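Local coordinates for peptide chain release factor 2 (Thermus thermophilus, PDB 2IHR), which directs the termination of translation in response to the UGA and UAA stop codons, releasing the finished peptide on the ribosome, at residues V59-F62 / R63-S67; L344-A347 / G348-W351; T265-Q268 / I269-K272. All blocks are in the same frame, centred on the assembly; numbering follows the deposited sequence.

Interaction 1. Residues V59-F62 / R63-S67; sequences VDTF and RSLES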
loop_
_atom_site.group_PDB
_atom_site.type_symbol
_atom_site.label_atom_id
_atom_site.label_comp_id
_atom_site.label_asym_id
_atom_site.label_seq_id
_atom_site.Cartn_x
_atom_site.Cartn_y
_atom_site.Cartn_z
ATOM N N VAL A 59 -14.576 21.401 12.393
ATOM C CA VAL A 59 -15.645 22.387 12.422
ATOM C C VAL A 59 -14.989 23.762 12.312
ATOM O O VAL A 59 -15.488 24.656 11.624
ATOM C CB VAL A 59 -16.460 22.294 13.739
ATOM C CG1 VAL A 59 -17.480 23.415 13.800
ATOM C CG2 VAL A 59 -17.168 20.954 13.824
ATOM N N ASP A 60 -13.850 23.903 12.982
ATOM C CA ASP A 60 -13.091 25.147 12.986
ATOM C C ASP A 60 -12.590 25.441 11.577
ATOM O O ASP A 60 -12.365 26.595 11.210
ATOM C CB ASP A 60 -11.903 25.025 13.950
ATOM C CG ASP A 60 -11.351 26.369 14.371
ATOM O OD1 ASP A 60 -10.793 27.084 13.511
ATOM O OD2 ASP A 60 -11.482 26.709 15.566
ATOM N N THR A 61 -12.419 24.386 10.789
ATOM C CA THR A 61 -11.948 24.541 9.426
ATOM C C THR A 61 -13.094 24.703 8.441
ATOM O O THR A 61 -12.892 25.254 7.368
ATOM C CB THR A 61 -11.064 23.353 8.979
ATOM O OG1 THR A 61 -10.641 23.555 7.623
ATOM C CG2 THR A 61 -11.827 22.055 9.061
ATOM N N PHE A 62 -14.290 24.223 8.778
ATOM C CA PHE A 62 -15.401 24.409 7.853
ATOM C C PHE A 62 -16.017 25.783 8.102
ATOM O O PHE A 62 -16.759 26.306 7.264
ATOM C CB PHE A 62 -16.460 23.279 7.957
ATOM C CG PHE A 62 -17.451 23.412 9.107
ATOM C CD1 PHE A 62 -18.186 24.580 9.316
ATOM C CD2 PHE A 62 -17.698 22.325 9.942
ATOM C CE1 PHE A 62 -19.144 24.661 10.333
ATOM C CE2 PHE A 62 -18.657 22.396 10.960
ATOM C CZ PHE A 62 -19.379 23.567 11.154
ATOM N N ARG A 63 -15.712 26.370 9.260
ATOM C CA ARG A 63 -16.227 27.701 9.575
ATOM C C ARG A 63 -15.284 28.672 8.877
ATOM O O ARG A 63 -15.709 29.687 8.319
ATOM C CB ARG A 63 -16.212 27.971 11.082
ATOM C CG ARG A 63 -17.267 28.994 11.495
ATOM C CD ARG A 63 -16.719 30.131 12.349
ATOM N NE ARG A 63 -17.737 31.165 12.556
ATOM C CZ ARG A 63 -17.545 32.297 13.230
ATOM N NH1 ARG A 63 -16.364 32.561 13.778
ATOM N NH2 ARG A 63 -18.540 33.169 13.356
ATOM N N SER A 64 -14.001 28.318 8.907
ATOM C CA SER A 64 -12.921 29.087 8.290
ATOM C C SER A 64 -13.042 28.896 6.772
ATOM O O SER A 64 -12.772 29.808 5.986
ATOM C CB SER A 64 -11.573 28.557 8.806
ATOM O OG SER A 64 -10.516 29.468 8.574
ATOM N N LEU A 65 -13.469 27.696 6.384
ATOM C CA LEU A 65 -13.684 27.329 4.980
ATOM C C LEU A 65 -14.897 28.078 4.447
ATOM O O LEU A 65 -14.836 28.725 3.404
ATOM C CB LEU A 65 -13.937 25.816 4.855
ATOM C CG LEU A 65 -12.749 24.950 4.438
ATOM C CD1 LEU A 65 -13.007 23.452 4.678
ATOM C CD2 LEU A 65 -12.486 25.247 2.974
ATOM N N GLU A 66 -16.005 27.980 5.176
ATOM C CA GLU A 66 -17.228 28.645 4.765
ATOM C C GLU A 66 -17.096 30.162 4.798
ATOM O O GLU A 66 -18.047 30.882 4.457
ATOM C CB GLU A 66 -18.414 28.193 5.616
ATOM C CG GLU A 66 -19.476 27.501 4.785
ATOM C CD GLU A 66 -19.715 26.081 5.215
ATOM O OE1 GLU A 66 -19.119 25.681 6.238
ATOM O OE2 GLU A 66 -20.500 25.373 4.539
ATOM N N SER A 67 -15.928 30.645 5.221
ATOM C CA SER A 67 -15.678 32.075 5.216
ATOM C C SER A 67 -15.677 32.318 3.717
ATOM O O SER A 67 -16.312 33.234 3.212
ATOM C CB SER A 67 -14.304 32.400 5.807
ATOM O OG SER A 67 -14.422 32.927 7.118
#
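F62 and R63 carry most of this contact along helix 56-68, with T61 next, and backbone bonds between residues four apart do most of the joining. R63 N donates to V59 O at 2.9 Å, and the CB of R63 rests 3.4 Å from that same oxygen before its chain bends at chi2 and leads off. The F62 ring lies over V59 O as well. Because its CG takes the position between backbone N and carbonyl carbon (chi1 80°), the ring folds back along the helix, and V59 O sits 3.4 Å from the ring plane, over its centre. On the following turn E66 N donates to F62 O at 2.8 Å. The side chains of F62 and E66 cross at a slant, ring and carboxylate planes 86° apart, with OE1 of E66 3.4 Å from CD1 of F62. T61 and L65 run side by side, OG1 touching CD1 at 3.8 Å. The contact lies on the surface of the amino-terminal helical part of the factor. No salt bridge joins the two segments; peptide hydrogen bonds and van der Waals contact appear to do most of the holding in this part of the helix.

Interaction 2. Residues L344-A347 / G348-W351; sequences LIWA and GLEW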
loop_
_atom_site.group_PDB
_atom_site.type_symbol
_atom_site.label_atom_id
_atom_site.label_comp_id
_atom_site.label_asym_id
_atom_site.label_seq_id
_atom_site.Cartn_x
_atom_site.Cartn_y
_atom_site.Cartn_z
ATOM N N LEU A 344 -5.798 6.368 -9.485
ATOM C CA LEU A 344 -6.291 5.004 -9.450
ATOM C C LEU A 344 -6.257 4.531 -8.009
ATOM O O LEU A 344 -7.103 3.749 -7.565
ATOM C CB LEU A 344 -5.422 4.105 -10.352
ATOM C CG LEU A 344 -5.804 4.114 -11.854
ATOM C CD1 LEU A 344 -4.676 3.516 -12.656
ATOM C CD2 LEU A 344 -7.159 3.339 -12.060
ATOM N N ILE A 345 -5.279 5.027 -7.268
ATOM C CA ILE A 345 -5.150 4.672 -5.868
ATOM C C ILE A 345 -6.256 5.294 -5.006
ATOM O O ILE A 345 -7.053 4.562 -4.403
ATOM C CB ILE A 345 -3.781 5.091 -5.343
ATOM C CG1 ILE A 345 -2.689 4.193 -5.970
ATOM C CG2 ILE A 345 -3.758 5.002 -3.797
ATOM C CD1 ILE A 345 -1.256 4.660 -5.570
ATOM N N TRP A 346 -6.326 6.629 -4.940
ATOM C CA TRP A 346 -7.377 7.273 -4.142
ATOM C C TRP A 346 -8.705 6.596 -4.380
ATOM O O TRP A 346 -9.462 6.337 -3.466
ATOM C CB TRP A 346 -7.539 8.740 -4.507
ATOM C CG TRP A 346 -6.407 9.557 -4.041
ATOM C CD1 TRP A 346 -5.613 10.409 -4.806
ATOM C CD2 TRP A 346 -5.807 9.505 -2.743
ATOM N NE1 TRP A 346 -4.553 10.854 -4.052
ATOM C CE2 TRP A 346 -4.640 10.322 -2.788
ATOM C CE3 TRP A 346 -6.133 8.845 -1.548
ATOM C CZ2 TRP A 346 -3.795 10.490 -1.684
ATOM C CZ3 TRP A 346 -5.280 9.009 -0.436
ATOM C CH2 TRP A 346 -4.124 9.829 -0.523
ATOM N N ALA A 347 -8.980 6.301 -5.631
ATOM C CA ALA A 347 -10.242 5.689 -5.982
ATOM C C ALA A 347 -10.365 4.321 -5.398
ATOM O O ALA A 347 -11.452 3.901 -5.078
ATOM C CB ALA A 347 -10.399 5.625 -7.504
ATOM N N GLY A 348 -9.249 3.625 -5.280
ATOM C CA GLY A 348 -9.286 2.284 -4.736
ATOM C C GLY A 348 -9.490 2.345 -3.247
ATOM O O GLY A 348 -10.271 1.548 -2.671
ATOM N N LEU A 349 -8.777 3.295 -2.630
ATOM C CA LEU A 349 -8.871 3.517 -1.199
ATOM C C LEU A 349 -10.317 3.819 -0.843
ATOM O O LEU A 349 -10.851 3.290 0.140
ATOM C CB LEU A 349 -7.962 4.671 -0.764
ATOM C CG LEU A 349 -6.463 4.325 -0.797
ATOM C CD1 LEU A 349 -5.630 5.523 -0.358
ATOM C CD2 LEU A 349 -6.165 3.160 0.105
ATOM N N GLU A 350 -10.971 4.662 -1.627
ATOM C CA GLU A 350 -12.371 4.944 -1.327
ATOM C C GLU A 350 -13.233 3.678 -1.532
ATOM O O GLU A 350 -14.123 3.384 -0.766
ATOM C CB GLU A 350 -12.889 6.088 -2.201
ATOM C CG GLU A 350 -12.059 7.379 -2.091
ATOM C CD GLU A 350 -12.462 8.441 -3.123
ATOM O OE1 GLU A 350 -11.577 9.207 -3.600
ATOM O OE2 GLU A 350 -13.672 8.504 -3.449
ATOM N N TRP A 351 -12.967 2.907 -2.557
ATOM C CA TRP A 351 -13.778 1.730 -2.757
ATOM C C TRP A 351 -13.604 0.719 -1.605
ATOM O O TRP A 351 -14.532 -0.038 -1.261
ATOM C CB TRP A 351 -13.405 1.098 -4.083
ATOM C CG TRP A 351 -14.084 -0.163 -4.359
ATOM C CD1 TRP A 351 -15.270 -0.336 -5.034
ATOM C CD2 TRP A 351 -13.580 -1.469 -4.083
ATOM N NE1 TRP A 351 -15.524 -1.694 -5.212
ATOM C CE2 TRP A 351 -14.506 -2.405 -4.633
ATOM C CE3 TRP A 351 -12.441 -1.942 -3.428
ATOM C CZ2 TRP A 351 -14.321 -3.793 -4.545
ATOM C CZ3 TRP A 351 -12.250 -3.337 -3.337
ATOM C CH2 TRP A 351 -13.200 -4.249 -3.900
#
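L349 is the residue on which the side chains of W346 and I345 converge. Its CD1 approaches the six-membered ring of the indole obliquely, 3.5 Å from CZ3 of W346, and lies 4.0 Å from CG2 of I345, whose side chain runs alongside and points the same way. W346 is placed for this by a first torsion of -71°, which sets CG anti to the carbonyl carbon and beside the backbone N. E350 follows one residue on: its CG packs 3.1 Å from W346 O, and its chain then extends past that carbonyl.

Beneath the side chains runs a series of mostly i to i+4 bonds. L349 N reaches I345 O at 2.8 Å. E350 N to W346 O (2.9 Å) and W351 N to A347 O (3.1 Å) continue it, while G348 N makes weak bonds to both L344 O and I345 O. The buried G348 brings no side chain to this turn; a CB there would stand only 3.3 Å from I345 O.

Further out, helix 92-106 and the residues just after it hold the aromatic flank. H103 stacks on the W346 ring, L106 and L107 touch it, L107 also meets L349, and E350 lies against Y102 and L106. Elsewhere L344 packs on L328, A347 on T326, and W351 forms a cation-pi pair with R325. Helix 342-353 is thus a carboxy-terminal element docked on the helical part of the PCRF region. Across the turn the side-chain chemistry is chiefly apolar, with I345 O, W346 O and A347 O each accepting an i+4 N-H, consistent with docking mainly through apolar and aromatic contact, to which R325 adds its cation-pi pair at W351.

Interaction 3. Residues T265-Q268 / I269-K272; sequences TRSQ and IKNK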
loop_
_atom_site.group_PDB
_atom_site.type_symbol
_atom_site.label_atom_id
_atom_site.label_comp_id
_atom_site.label_asym_id
_atom_site.label_seq_id
_atom_site.Cartn_x
_atom_site.Cartn_y
_atom_site.Cartn_z
ATOM N N THR A 265 22.149 -7.000 -1.311
ATOM C CA THR A 265 23.510 -6.494 -1.339
ATOM C C THR A 265 24.551 -7.565 -1.413
ATOM O O THR A 265 24.265 -8.738 -1.694
ATOM C CB THR A 265 23.859 -5.645 -0.104
ATOM O OG1 THR A 265 22.694 -5.474 0.709
ATOM C CG2 THR A 265 24.431 -4.280 -0.536
ATOM N N ARG A 266 25.770 -7.111 -1.139
ATOM C CA ARG A 266 26.969 -7.921 -1.137
ATOM C C ARG A 266 27.087 -8.619 0.214
ATOM O O ARG A 266 27.251 -9.837 0.285
ATOM C CB ARG A 266 28.177 -7.011 -1.370
ATOM C CG ARG A 266 29.458 -7.757 -1.617
ATOM C CD ARG A 266 30.670 -6.860 -1.451
ATOM N NE ARG A 266 31.908 -7.624 -1.586
ATOM C CZ ARG A 266 33.124 -7.132 -1.376
ATOM N NH1 ARG A 266 33.275 -5.864 -1.017
ATOM N NH2 ARG A 266 34.190 -7.906 -1.529
ATOM N N SER A 267 26.984 -7.848 1.293
ATOM C CA SER A 267 27.102 -8.431 2.618
ATOM C C SER A 267 26.023 -9.479 2.924
ATOM O O SER A 267 24.902 -9.157 3.339
ATOM C CB SER A 267 27.111 -7.329 3.689
ATOM O OG SER A 267 25.857 -6.683 3.797
ATOM N N GLN A 268 26.383 -10.742 2.705
ATOM C CA GLN A 268 25.505 -11.879 2.970
ATOM C C GLN A 268 24.870 -11.770 4.368
ATOM O O GLN A 268 23.830 -12.380 4.655
ATOM C CB GLN A 268 26.316 -13.179 2.844
ATOM C CG GLN A 268 25.658 -14.419 3.430
ATOM C CD GLN A 268 26.364 -14.909 4.683
ATOM O OE1 GLN A 268 27.555 -15.228 4.649
ATOM N NE2 GLN A 268 25.634 -14.971 5.798
ATOM N N ILE A 269 25.477 -10.974 5.236
ATOM C CA ILE A 269 24.939 -10.839 6.570
ATOM C C ILE A 269 23.819 -9.816 6.659
ATOM O O ILE A 269 22.977 -9.902 7.552
ATOM C CB ILE A 269 26.050 -10.517 7.598
ATOM C CG1 ILE A 269 26.669 -9.128 7.343
ATOM C CG2 ILE A 269 27.097 -11.637 7.544
ATOM C CD1 ILE A 269 27.862 -9.132 6.412
ATOM N N LYS A 270 23.796 -8.846 5.747
ATOM C CA LYS A 270 22.730 -7.849 5.764
ATOM C C LYS A 270 21.514 -8.477 5.101
ATOM O O LYS A 270 20.364 -8.207 5.464
ATOM C CB LYS A 270 23.169 -6.578 5.039
ATOM C CG LYS A 270 24.095 -5.731 5.892
ATOM C CD LYS A 270 24.515 -4.438 5.217
ATOM C CE LYS A 270 25.344 -3.570 6.168
ATOM N NZ LYS A 270 25.777 -2.282 5.555
ATOM N N ASN A 271 21.785 -9.343 4.138
ATOM C CA ASN A 271 20.728 -10.044 3.456
ATOM C C ASN A 271 19.951 -10.991 4.381
ATOM O O ASN A 271 18.736 -11.137 4.231
ATOM C CB ASN A 271 21.294 -10.822 2.266
ATOM C CG ASN A 271 21.961 -9.920 1.263
ATOM O OD1 ASN A 271 21.982 -8.706 1.438
ATOM N ND2 ASN A 271 22.518 -10.501 0.210
ATOM N N LYS A 272 20.625 -11.652 5.323
ATOM C CA LYS A 272 19.901 -12.558 6.217
ATOM C C LYS A 272 18.940 -11.725 7.024
ATOM O O LYS A 272 17.810 -12.128 7.320
ATOM C CB LYS A 272 20.834 -13.283 7.196
ATOM C CG LYS A 272 21.445 -14.562 6.677
ATOM C CD LYS A 272 22.092 -15.366 7.811
ATOM C CE LYS A 272 23.127 -16.366 7.284
ATOM N NZ LYS A 272 23.529 -17.251 8.381
#
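The side-chain amide of N271 turns back onto the main chain of T265 and grips it at both polar atoms. ND2 donates to T265 O at 3.1 Å with a nearly straight N-H...O angle of 169°; the acceptor lies close to the amide plane, although the donor itself stands above the T265 carbonyl plane. OD1 in turn accepts T265 N at 3.2 Å and, weakly, the T265 hydroxyl. A first torsion of -60°, CG anti to the carbonyl carbon, carries the amide to this loop, and a further bond from ND2 to S247 O ties it to the residue preceding strand 248-253. Replacing N271 with an alanine would probably leave T265 N and O and S247 O without these amide partners, and the loop freer to shift.

S267, at the N-cap position, starts helix 268-294: its carbonyl oxygen accepts both K270 N at 2.7 Å and N271 N at 3.2 Å. This is the junction where the loop leaving the three-stranded antiparallel sheet enters the long helix of the RF-1 domain, the domain that bears the peptide-releasing GGQ motif. The side chain of N271 also touches V249 of strand 248-253.

Toward solvent the contact becomes thinner. The CD1 of I269 touches CB of S267 at 3.4 Å, and K270 extends away from the turn. Q268 and K272 lie side by side, NE2 meeting CE at 3.2 Å, while the backbone bond from K272 N to Q268 O is weak. Both of these side chains also touch a crystal neighbour, so their poses may owe something to the lattice.

Along the chain the order is interaction 1, interaction 3, interaction 2, and none touches another. Interactions 1 and 2 are the nearer pair, with centres 26 Å apart and nearest atoms about 17 Å, on helices 56-68 and 342-353. Interaction 3, at the start of helix 268-294, lies with its centre 37 Å from that of interaction 2 and 53 Å from that of interaction 1, across the chain's centre from the latter. Interactions 1 and 3 fall in the PCRF and RF-1 ranges, whereas helix 342-353, late in the chain, comes back beside a PCRF helix despite the long sequence gap. The spread reflects a multidomain factor whose peptide-releasing domain stands well apart from its helical end.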